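Local coordinates for glycerol-3-phosphate dehydrogenase [NAD(P)+] (PDB 3K96), which probably catalyses the NAD(P)H-dependent reduction of dihydroxyacetone phosphate to sn-glycerol 3-phosphate, the precursor for phospholipid synthesis, at residues F110-V115 with G135-S140; T117-L122 with T149-V154; R128-T133 with K187-R192; V146-T149 with P155-V158. One frame throughout, in Å; residues are numbered along the deposited sequence.

Following the chain from the N terminus, helix 109-119 supplies the first partner of contact 1 and then of contact 2. Strand 128-131 opens contact 3 before 135-140 closes contact 1, and 149-154 closes contact 2 while contact 3 is still open, so these three cross one another. Contact 4 starts at 146-149, after contact 1 has closed, shares Thr-149 with contact 2, and closes at 155-158, nested inside the long loop that 187-192 finally closes. Contacts 1 and 2 join helix 109-119 to the loop before helix 143-151 and to that helix's end. Contacts 3 and 4 pack helices 183-193 and 143-151 on the neighbouring strands 128-131 and 156-160 of one sheet.

Contact 1 (F110-V115 with G135-S140); sequences FAFHEV and GLAKGS
A small contact, part apolar and part water-bridged, joins His-113 and Phe-112 in the early turns of helix 109-119 to Ala-137 and Lys-138 in the loop between strand 128-131 and helix 143-151. No hydrogen bond passes directly between the two segments. Instead one water accepts from both backbones, lying 3.0 Å from His-113 N and 3.1 Å from Lys-138 N. Beside this bridge the two side chains converge at their roots, with His-113 CB 4.1 Å from Lys-138 CB. Lys-138 CG stands anti to its N (chi1 -178°), which carries the chain past the histidine; its CD lies over one face of the imidazole, a doubtful touch because the histidine has an alternate conformer. On the buried side Phe-112 CB comes within 4.5 Å of Ala-137 CB, a loose apolar touch. Both residues also pack on Leu-143, so the buried half of the contact continues into the packing against helix 143-151. The Phe-112 side chain is about 8 Å from that of Glu-306, a predicted NADPH-binding residue. With both N-H groups donating to one water oxygen, the helix and the loop are coupled through solvent, and the lysine contributes here by its aliphatic chain rather than its charge.

Contact 2 (T117-L122 with T149-V154); sequences TRMKPL and TELGQV
Lys-120 stretches across the gap to Glu-150 and covers Leu-151 on the way, so a single side chain carries both the polar and much of the apolar part of this contact. Its CG is anti to the carbonyl carbon, and from there the chain is extended, chi2 to chi4 all near 180°. It crosses the glutamate at a slant, and Lys-120 CE passes 3.5 Å from Glu-150 CB. The end of the reach is a salt bridge, with Lys-120 NZ 2.7 Å from Glu-150 OE1. The ammonium meets that oxygen on its anti side, 28° out of the carboxylate plane. A bend at chi2 of Glu-150 (-54°) folds the carboxylate back beside its own helix, where OE2 forms a second salt bridge with Arg-141; each carboxylate oxygen thus has a basic partner, OE1 Lys-120 and OE2 Arg-141.

Nearer the backbone, Leu-151 CD2 lies 3.8 Å from Lys-120 CG, against the base of the lysine chain. The other methyl, Leu-151 CD1, turns inward and meets Met-119 CE at 4.2 Å.

The contact therefore grades from charge at the surface to hydrocarbon inside. It joins the C-terminal part of helix 109-119 to that of helix 143-151, just before Gly-152 leaves the helix with positive phi. Beneath the pair lies strand 128-131, whose Ile-129 receives both Met-119 and Leu-151.

Contact 3 (R128-T133 with K187-R192); sequences RIAWGT and KDLIER
Arg-128 bends at chi3 (-68°), which turns the end of its side chain out of line and brings the guanidinium to Asp-188, while the aspartate's CG stands anti to its carbonyl carbon and beside its backbone N. The two side chains cross at about a right angle. The guanidinium approaches end-on, and both terminal nitrogens converge on a single oxygen: Arg-128 NH1 and Arg-128 NH2 are each 2.9 Å from Asp-188 OD2. That oxygen lies in the guanidinium plane, at the edge between the two nitrogens. Because one acceptor serves two donors, neither bond is straight, the better reaching only 147° at the hydrogen. The carboxylate is turned 66° against the guanidinium, so this is a forked grip on one atom and not the coplanar, two-oxygen pairing. NH2 uses the anti lone pair of OD2, and NH1 comes from the same anti side but tilted out of the carboxylate plane.

Two residues along the strand, on the same face, Ala-130 CB meets Leu-189 CD1 at 4.0 Å; Leu-189 also packs on Ala-157 of the next strand. Helix 183-193 thereby covers one face of the sheet in this Rossmann-type domain, while Ile-129 and Trp-131 point to helix 143-151 on the other.

Further bonds fix both charged groups: Arg-128 NE forms a salt bridge with Asp-102, and Asp-188 OD1 accepts from Gln-184. The guanidinium therefore links two acidic residues, one on the sheet and one on the helix, so its positive charge is probably balanced by two carboxylates, and both of these are probably kept ionised.

Contact 4 (V146-T149 with P155-V158); sequences VVAT and PMAV
The backbone of Met-156, whose side chain meets Val-147 and Ala-148, is fixed at both ends by hydrogen bonds: its N donates to Asn-181 OD1 and its O accepts from Ser-180 OG. Across the contact itself there is no polar bond, and the thioether does the work. From the strand Met-156 rises toward helix 143-151 with CG anti to the carbonyl carbon and chi2 extended (-171°), and a turn at chi3 (-76°) then lays the terminal methyl beside the helix. The sulfur comes to rest against a valine branch, Met-156 SD to Val-147 CG1 3.7 Å. Met-156 CG is 4.0 Å from the same methyl, so CG1 is touched by two successive atoms of the methionine. The valine and the methionine run past each other in opposite directions. Beyond the bend, Met-156 CE reaches Ala-148 CB at 4.1 Å.

These touches seat helix 143-151 on the strand that follows it, within the beta-alpha-beta unit of strands 128-131 and 156-160. Val-147 also packs on Ile-129 and Trp-131 of the first strand and on Phe-112, so it faces both strands of the unit. Being buried and wholly apolar, the contact depends on shape and dispersion, while the backbone N and O of Met-156 are bonded to Asn-181 and Ser-180.

Contact 1 (F110-V115 with G135-S140)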
loop_
_atom_site.group_PDB
_atom_site.type_symbol
_atom_site.label_atom_id
_atom_site.label_comp_id
_atom_site.label_asym_id
_atom_site.label_seq_id
_atom_site.Cartn_x
_atom_site.Cartn_y
_atom_site.Cartn_z
ATOM N N PHE A 110 -10.850 22.622 5.200
ATOM C CA PHE A 110 -12.045 23.440 5.244
ATOM C C PHE A 110 -11.828 24.759 5.971
ATOM O O PHE A 110 -12.709 25.588 5.958
ATOM C CB PHE A 110 -13.259 22.676 5.842
ATOM C CG PHE A 110 -12.993 22.022 7.189
ATOM C CD1 PHE A 110 -13.007 22.770 8.370
ATOM C CD2 PHE A 110 -12.774 20.648 7.277
ATOM C CE1 PHE A 110 -12.792 22.155 9.616
ATOM C CE2 PHE A 110 -12.564 20.033 8.501
ATOM C CZ PHE A 110 -12.553 20.793 9.680
ATOM N N ALA A 111 -10.680 24.945 6.622
ATOM C CA ALA A 111 -10.382 26.227 7.279
ATOM C C ALA A 111 -9.245 27.001 6.589
ATOM O O ALA A 111 -8.921 28.129 6.971
ATOM C CB ALA A 111 -10.031 25.995 8.738
ATOM N N PHE A 112 -8.654 26.417 5.557
ATOM C CA PHE A 112 -7.510 27.032 4.882
ATOM C C PHE A 112 -7.862 28.400 4.323
ATOM O O PHE A 112 -7.149 29.395 4.583
ATOM C CB PHE A 112 -7.004 26.092 3.776
ATOM C CG PHE A 112 -5.621 26.410 3.288
ATOM C CD1 PHE A 112 -4.514 25.895 3.941
ATOM C CD2 PHE A 112 -5.429 27.204 2.162
ATOM C CE1 PHE A 112 -3.234 26.155 3.499
ATOM C CE2 PHE A 112 -4.153 27.478 1.716
ATOM C CZ PHE A 112 -3.045 26.946 2.385
ATOM N N HIS A 113 -8.943 28.464 3.551
ATOM C CA HIS A 113 -9.388 29.738 2.989
ATOM C C HIS A 113 -9.480 30.833 4.066
ATOM O O HIS A 113 -8.929 31.922 3.908
ATOM C CB HIS A 113 -10.744 29.578 2.318
ATOM C CG HIS A 113 -11.331 30.865 1.831
ATOM N ND1 HIS A 113 -12.234 31.597 2.572
ATOM C CD2 HIS A 113 -11.137 31.555 0.683
ATOM C CE1 HIS A 113 -12.579 32.681 1.894
ATOM N NE2 HIS A 113 -11.922 32.681 0.749
ATOM N N GLU A 114 -10.183 30.528 5.154
ATOM C CA GLU A 114 -10.364 31.482 6.246
ATOM C C GLU A 114 -9.044 32.029 6.785
ATOM O O GLU A 114 -8.899 33.236 7.005
ATOM C CB GLU A 114 -11.163 30.859 7.401
ATOM C CG GLU A 114 -12.689 30.711 7.174
ATOM C CD GLU A 114 -13.092 29.575 6.238
ATOM O OE1 GLU A 114 -12.254 28.699 5.893
ATOM O OE2 GLU A 114 -14.282 29.552 5.866
ATOM N N VAL A 115 -8.086 31.136 7.000
ATOM C CA VAL A 115 -6.787 31.505 7.532
ATOM C C VAL A 115 -6.034 32.391 6.520
ATOM O O VAL A 115 -5.475 33.419 6.891
ATOM C CB VAL A 115 -5.930 30.283 7.881
ATOM C CG1 VAL A 115 -4.582 30.739 8.409
ATOM C CG2 VAL A 115 -6.650 29.428 8.909
ATOM N N GLY A 135 -5.850 18.560 1.039
ATOM C CA GLY A 135 -7.201 18.715 0.564
ATOM C C GLY A 135 -7.385 20.029 -0.183
ATOM O O GLY A 135 -6.634 20.983 0.006
ATOM N N LEU A 136 -8.407 20.087 -1.015
ATOM C CA LEU A 136 -8.705 21.296 -1.745
ATOM C C LEU A 136 -9.389 22.304 -0.825
ATOM O O LEU A 136 -10.055 21.922 0.133
ATOM C CB LEU A 136 -9.611 20.975 -2.923
ATOM C CG LEU A 136 -9.012 20.063 -3.978
ATOM C CD1 LEU A 136 -10.082 19.716 -5.049
ATOM C CD2 LEU A 136 -7.772 20.733 -4.613
ATOM N N ALA A 137 -9.216 23.586 -1.097
ATOM C CA ALA A 137 -9.864 24.616 -0.291
ATOM C C ALA A 137 -11.226 24.953 -0.877
ATOM O O ALA A 137 -11.601 24.473 -1.948
ATOM C CB ALA A 137 -8.988 25.907 -0.217
ATOM N N LYS A 138 -11.957 25.792 -0.162
ATOM C CA LYS A 138 -13.273 26.273 -0.577
ATOM C C LYS A 138 -13.274 26.642 -2.062
ATOM O O LYS A 138 -12.404 27.373 -2.524
ATOM C CB LYS A 138 -13.637 27.491 0.272
ATOM C CG LYS A 138 -15.016 28.116 0.002
ATOM C CD LYS A 138 -15.291 29.265 1.006
ATOM C CE LYS A 138 -16.650 29.920 0.762
ATOM N NZ LYS A 138 -17.763 28.923 0.804
ATOM N N GLY A 139 -14.246 26.118 -2.809
ATOM C CA GLY A 139 -14.330 26.367 -4.245
ATOM C C GLY A 139 -13.516 25.371 -5.071
ATOM O O GLY A 139 -13.252 25.595 -6.262
ATOM N N SER A 140 -13.147 24.255 -4.451
ATOM C CA SER A 140 -12.332 23.258 -5.112
ATOM C C SER A 140 -11.013 23.862 -5.576
ATOM O O SER A 140 -10.546 23.565 -6.671
ATOM C CB SER A 140 -13.082 22.656 -6.304
ATOM O OG SER A 140 -14.281 22.073 -5.855
HETATM O O HOH W 1 -10.937 26.351 2.748
#

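Contact 2 (T117-L122 with T149-V154)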
loop_
_atom_site.group_PDB
_atom_site.type_symbol
_atom_site.label_atom_id
_atom_site.label_comp_id
_atom_site.label_asym_id
_atom_site.label_seq_id
_atom_site.Cartn_x
_atom_site.Cartn_y
_atom_site.Cartn_z
ATOM N N THR A 117 -7.294 34.284 4.220
ATOM C CA THR A 117 -7.975 35.554 4.179
ATOM C C THR A 117 -7.480 36.482 5.312
ATOM O O THR A 117 -7.172 37.656 5.090
ATOM C CB THR A 117 -9.500 35.366 4.255
ATOM O OG1 THR A 117 -9.973 34.669 3.084
ATOM C CG2 THR A 117 -10.210 36.721 4.340
ATOM N N ARG A 118 -7.391 35.922 6.508
ATOM C CA ARG A 118 -6.971 36.642 7.696
ATOM C C ARG A 118 -5.493 37.010 7.693
ATOM O O ARG A 118 -5.065 37.912 8.421
ATOM C CB ARG A 118 -7.358 35.828 8.920
ATOM C CG ARG A 118 -8.856 35.846 9.075
ATOM C CD ARG A 118 -9.442 34.796 9.994
ATOM N NE ARG A 118 -10.890 35.029 10.130
ATOM C CZ ARG A 118 -11.798 34.799 9.174
ATOM N NH1 ARG A 118 -11.439 34.338 7.963
ATOM N NH2 ARG A 118 -13.080 35.061 9.416
ATOM N N MET A 119 -4.717 36.340 6.856
ATOM C CA MET A 119 -3.320 36.667 6.749
ATOM C C MET A 119 -3.076 37.841 5.812
ATOM O O MET A 119 -1.980 38.375 5.817
ATOM C CB MET A 119 -2.527 35.476 6.238
ATOM C CG MET A 119 -2.524 34.319 7.206
ATOM S SD MET A 119 -1.833 32.794 6.530
ATOM C CE MET A 119 -0.147 33.277 6.167
ATOM N N LYS A 120 -4.067 38.241 5.011
ATOM C CA LYS A 120 -3.824 39.314 4.021
ATOM C C LYS A 120 -3.154 40.579 4.557
ATOM O O LYS A 120 -2.201 41.040 3.964
ATOM C CB LYS A 120 -5.071 39.667 3.208
ATOM C CG LYS A 120 -5.421 38.574 2.199
ATOM C CD LYS A 120 -6.655 38.880 1.406
ATOM C CE LYS A 120 -6.896 37.817 0.349
ATOM N NZ LYS A 120 -8.040 38.178 -0.498
ATOM N N PRO A 121 -3.635 41.128 5.679
ATOM C CA PRO A 121 -3.007 42.350 6.177
ATOM C C PRO A 121 -1.701 42.114 6.884
ATOM O O PRO A 121 -1.099 43.062 7.344
ATOM C CB PRO A 121 -4.012 42.879 7.203
ATOM C CG PRO A 121 -5.249 42.071 7.022
ATOM C CD PRO A 121 -4.852 40.789 6.415
ATOM N N LEU A 122 -1.251 40.860 6.960
ATOM C CA LEU A 122 -0.057 40.538 7.708
ATOM C C LEU A 122 1.126 40.106 6.852
ATOM O O LEU A 122 2.212 39.876 7.373
ATOM C CB LEU A 122 -0.389 39.439 8.735
ATOM C CG LEU A 122 -1.588 39.739 9.646
ATOM C CD1 LEU A 122 -1.894 38.524 10.515
ATOM C CD2 LEU A 122 -1.378 40.982 10.521
ATOM N N THR A 149 -2.899 33.368 -5.419
ATOM C CA THR A 149 -3.929 34.328 -5.805
ATOM C C THR A 149 -4.248 35.363 -4.725
ATOM O O THR A 149 -4.329 36.552 -5.010
ATOM C CB THR A 149 -5.224 33.592 -6.191
ATOM O OG1 THR A 149 -4.946 32.774 -7.319
ATOM C CG2 THR A 149 -6.370 34.569 -6.541
ATOM N N GLU A 150 -4.402 34.923 -3.485
ATOM C CA GLU A 150 -4.777 35.828 -2.415
ATOM C C GLU A 150 -3.642 36.615 -1.750
ATOM O O GLU A 150 -3.866 37.729 -1.338
ATOM C CB GLU A 150 -5.544 35.064 -1.318
ATOM C CG GLU A 150 -6.712 34.249 -1.808
ATOM C CD GLU A 150 -7.712 35.042 -2.637
ATOM O OE1 GLU A 150 -7.789 36.266 -2.448
ATOM O OE2 GLU A 150 -8.454 34.427 -3.455
ATOM N N LEU A 151 -2.449 36.023 -1.628
ATOM C CA LEU A 151 -1.329 36.672 -0.934
ATOM C C LEU A 151 -0.204 37.104 -1.885
ATOM O O LEU A 151 0.760 37.730 -1.456
ATOM C CB LEU A 151 -0.753 35.719 0.131
ATOM C CG LEU A 151 -1.746 35.127 1.167
ATOM C CD1 LEU A 151 -1.072 34.179 2.154
ATOM C CD2 LEU A 151 -2.444 36.223 1.954
ATOM N N GLY A 152 -0.319 36.764 -3.163
ATOM C CA GLY A 152 0.713 37.099 -4.109
ATOM C C GLY A 152 1.608 35.887 -4.289
ATOM O O GLY A 152 1.578 34.947 -3.488
ATOM N N GLN A 153 2.401 35.921 -5.339
ATOM C CA GLN A 153 3.305 34.854 -5.701
ATOM C C GLN A 153 4.540 34.774 -4.818
ATOM O O GLN A 153 5.663 35.016 -5.259
ATOM C CB GLN A 153 3.718 35.048 -7.142
ATOM C CG GLN A 153 2.550 34.840 -8.109
ATOM C CD GLN A 153 2.120 33.362 -8.187
ATOM O OE1 GLN A 153 2.786 32.461 -7.643
ATOM N NE2 GLN A 153 1.031 33.114 -8.885
ATOM N N VAL A 154 4.318 34.412 -3.572
ATOM C CA VAL A 154 5.373 34.268 -2.606
ATOM C C VAL A 154 6.036 32.898 -2.713
ATOM O O VAL A 154 5.497 32.001 -3.326
ATOM C CB VAL A 154 4.781 34.404 -1.197
ATOM C CG1 VAL A 154 4.148 35.842 -1.003
ATOM C CG2 VAL A 154 3.742 33.287 -0.950
#

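Contact 3 (R128-T133 with K187-R192)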
loop_
_atom_site.group_PDB
_atom_site.type_symbol
_atom_site.label_atom_id
_atom_site.label_comp_id
_atom_site.label_asym_id
_atom_site.label_seq_id
_atom_site.Cartn_x
_atom_site.Cartn_y
_atom_site.Cartn_z
ATOM N N ARG A 128 7.279 33.881 3.353
ATOM C CA ARG A 128 7.275 32.588 2.673
ATOM C C ARG A 128 6.268 31.719 3.394
ATOM O O ARG A 128 6.232 31.695 4.623
ATOM C CB ARG A 128 8.661 31.960 2.683
ATOM C CG ARG A 128 9.708 32.882 2.080
ATOM C CD ARG A 128 11.010 32.170 1.885
ATOM N NE ARG A 128 11.684 31.820 3.127
ATOM C CZ ARG A 128 12.879 31.244 3.167
ATOM N NH1 ARG A 128 13.512 30.950 2.041
ATOM N NH2 ARG A 128 13.438 30.961 4.322
ATOM N N ILE A 129 5.479 30.988 2.619
ATOM C CA ILE A 129 4.383 30.201 3.150
ATOM C C ILE A 129 4.454 28.726 2.784
ATOM O O ILE A 129 4.466 28.358 1.622
ATOM C CB ILE A 129 3.030 30.791 2.664
ATOM C CG1 ILE A 129 2.834 32.198 3.246
ATOM C CG2 ILE A 129 1.817 29.915 3.099
ATOM C CD1 ILE A 129 1.683 32.924 2.637
ATOM N N ALA A 130 4.514 27.883 3.804
ATOM C CA ALA A 130 4.524 26.438 3.600
ATOM C C ALA A 130 3.280 25.916 4.269
ATOM O O ALA A 130 2.723 26.599 5.111
ATOM C CB ALA A 130 5.773 25.808 4.204
ATOM N N TRP A 131 2.800 24.734 3.857
ATOM C CA TRP A 131 1.645 24.126 4.510
ATOM C C TRP A 131 1.763 22.594 4.579
ATOM O O TRP A 131 2.428 21.947 3.753
ATOM C CB TRP A 131 0.314 24.510 3.843
ATOM C CG TRP A 131 0.226 24.065 2.418
ATOM C CD1 TRP A 131 -0.243 22.864 1.956
ATOM C CD2 TRP A 131 0.644 24.800 1.279
ATOM N NE1 TRP A 131 -0.136 22.812 0.585
ATOM C CE2 TRP A 131 0.409 23.993 0.147
ATOM C CE3 TRP A 131 1.203 26.069 1.099
ATOM C CZ2 TRP A 131 0.708 24.415 -1.139
ATOM C CZ3 TRP A 131 1.505 26.487 -0.184
ATOM C CH2 TRP A 131 1.257 25.660 -1.287
ATOM N N GLY A 132 1.124 22.058 5.615
ATOM C CA GLY A 132 1.007 20.624 5.851
ATOM C C GLY A 132 -0.431 20.189 5.631
ATOM O O GLY A 132 -0.740 18.983 5.705
ATOM N N THR A 133 -1.315 21.168 5.391
ATOM C CA THR A 133 -2.731 20.903 5.086
ATOM C C THR A 133 -2.849 20.028 3.837
ATOM O O THR A 133 -2.079 20.182 2.902
ATOM C CB THR A 133 -3.471 22.226 4.794
ATOM O OG1 THR A 133 -3.332 23.112 5.915
ATOM C CG2 THR A 133 -4.952 22.001 4.466
ATOM N N LYS A 187 15.469 24.567 0.423
ATOM C CA LYS A 187 16.725 24.373 1.149
ATOM C C LYS A 187 16.576 24.742 2.631
ATOM O O LYS A 187 16.949 23.966 3.515
ATOM C CB LYS A 187 17.835 25.208 0.495
ATOM C CG LYS A 187 19.219 24.883 0.951
ATOM C CD LYS A 187 20.310 25.678 0.196
ATOM C CE LYS A 187 21.712 25.214 0.666
ATOM N NZ LYS A 187 22.887 25.857 -0.034
ATOM N N ASP A 188 16.000 25.904 2.889
ATOM C CA ASP A 188 15.818 26.364 4.241
ATOM C C ASP A 188 14.877 25.454 5.042
ATOM O O ASP A 188 15.146 25.146 6.189
ATOM C CB ASP A 188 15.306 27.813 4.257
ATOM C CG ASP A 188 16.310 28.797 3.667
ATOM O OD1 ASP A 188 17.484 28.409 3.507
ATOM O OD2 ASP A 188 15.926 29.947 3.345
ATOM N N LEU A 189 13.782 25.012 4.442
ATOM C CA LEU A 189 12.858 24.145 5.168
ATOM C C LEU A 189 13.458 22.784 5.480
ATOM O O LEU A 189 13.324 22.284 6.601
ATOM C CB LEU A 189 11.561 23.970 4.388
ATOM C CG LEU A 189 10.680 25.203 4.351
ATOM C CD1 LEU A 189 9.558 25.038 3.291
ATOM C CD2 LEU A 189 10.134 25.492 5.733
ATOM N N ILE A 190 14.116 22.185 4.501
ATOM C CA ILE A 190 14.726 20.875 4.702
ATOM C C ILE A 190 15.796 21.010 5.780
ATOM O O ILE A 190 15.910 20.179 6.686
ATOM C CB ILE A 190 15.291 20.325 3.396
ATOM C CG1 ILE A 190 14.140 19.936 2.460
ATOM C CG2 ILE A 190 16.177 19.118 3.635
ATOM C CD1 ILE A 190 14.596 19.452 1.126
ATOM N N GLU A 191 16.569 22.081 5.707
ATOM C CA GLU A 191 17.570 22.304 6.729
ATOM C C GLU A 191 16.942 22.360 8.133
ATOM O O GLU A 191 17.487 21.803 9.072
ATOM C CB GLU A 191 18.357 23.571 6.446
ATOM C CG GLU A 191 19.504 23.749 7.433
ATOM C CD GLU A 191 20.364 24.961 7.135
ATOM O OE1 GLU A 191 19.836 25.951 6.573
ATOM O OE2 GLU A 191 21.568 24.912 7.483
ATOM N N ARG A 192 15.805 23.037 8.284
ATOM C CA ARG A 192 15.151 23.095 9.597
ATOM C C ARG A 192 14.550 21.773 10.090
ATOM O O ARG A 192 14.610 21.461 11.275
ATOM C CB ARG A 192 13.975 24.074 9.570
ATOM C CG ARG A 192 14.298 25.552 9.734
ATOM C CD ARG A 192 12.987 26.304 9.905
ATOM N NE ARG A 192 13.148 27.746 10.080
ATOM C CZ ARG A 192 13.316 28.359 11.244
ATOM N NH1 ARG A 192 13.385 27.675 12.365
ATOM N NH2 ARG A 192 13.420 29.675 11.282
#

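Contact 4 (V146-T149 with P155-V158)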
loop_
_atom_site.group_PDB
_atom_site.type_symbol
_atom_site.label_atom_id
_atom_site.label_comp_id
_atom_site.label_asym_id
_atom_site.label_seq_id
_atom_site.Cartn_x
_atom_site.Cartn_y
_atom_site.Cartn_z
ATOM N N VAL A 146 -4.697 29.172 -3.853
ATOM C CA VAL A 146 -5.292 30.058 -2.875
ATOM C C VAL A 146 -4.179 30.953 -2.314
ATOM O O VAL A 146 -4.345 32.169 -2.197
ATOM C CB VAL A 146 -5.957 29.309 -1.734
ATOM C CG1 VAL A 146 -6.496 30.295 -0.714
ATOM C CG2 VAL A 146 -7.083 28.351 -2.275
ATOM N N VAL A 147 -3.034 30.359 -1.995
ATOM C CA VAL A 147 -1.947 31.137 -1.459
ATOM C C VAL A 147 -1.468 32.193 -2.489
ATOM O O VAL A 147 -1.405 33.394 -2.177
ATOM C CB VAL A 147 -0.764 30.270 -0.975
ATOM C CG1 VAL A 147 0.389 31.164 -0.570
ATOM C CG2 VAL A 147 -1.158 29.364 0.232
ATOM N N ALA A 148 -1.168 31.754 -3.710
ATOM C CA ALA A 148 -0.659 32.657 -4.744
ATOM C C ALA A 148 -1.660 33.756 -5.133
ATOM O O ALA A 148 -1.313 34.944 -5.157
ATOM C CB ALA A 148 -0.214 31.870 -5.985
ATOM N N THR A 149 -2.899 33.368 -5.419
ATOM C CA THR A 149 -3.929 34.328 -5.805
ATOM C C THR A 149 -4.248 35.363 -4.725
ATOM O O THR A 149 -4.329 36.552 -5.010
ATOM C CB THR A 149 -5.224 33.592 -6.191
ATOM O OG1 THR A 149 -4.946 32.774 -7.319
ATOM C CG2 THR A 149 -6.370 34.569 -6.541
ATOM N N PRO A 155 7.231 32.750 -2.149
ATOM C CA PRO A 155 7.797 31.418 -2.114
ATOM C C PRO A 155 6.844 30.464 -1.324
ATOM O O PRO A 155 6.380 30.799 -0.223
ATOM C CB PRO A 155 9.123 31.614 -1.381
ATOM C CG PRO A 155 9.473 33.099 -1.597
ATOM C CD PRO A 155 8.137 33.777 -1.592
ATOM N N MET A 156 6.574 29.289 -1.895
ATOM C CA MET A 156 5.619 28.347 -1.329
ATOM C C MET A 156 6.179 26.933 -1.264
ATOM O O MET A 156 7.057 26.591 -2.028
ATOM C CB MET A 156 4.391 28.283 -2.227
ATOM C CG MET A 156 3.615 29.536 -2.339
ATOM S SD MET A 156 2.072 29.221 -3.212
ATOM C CE MET A 156 2.519 29.058 -4.946
ATOM N N ALA A 157 5.639 26.119 -0.361
ATOM C CA ALA A 157 6.072 24.733 -0.215
ATOM C C ALA A 157 4.999 23.900 0.455
ATOM O O ALA A 157 4.214 24.417 1.248
ATOM C CB ALA A 157 7.370 24.639 0.604
ATOM N N VAL A 158 4.988 22.608 0.125
ATOM C CA VAL A 158 4.060 21.656 0.716
ATOM C C VAL A 158 4.854 20.495 1.277
ATOM O O VAL A 158 5.790 20.013 0.653
ATOM C CB VAL A 158 3.015 21.132 -0.297
ATOM C CG1 VAL A 158 3.684 20.546 -1.515
ATOM C CG2 VAL A 158 2.067 20.085 0.361
#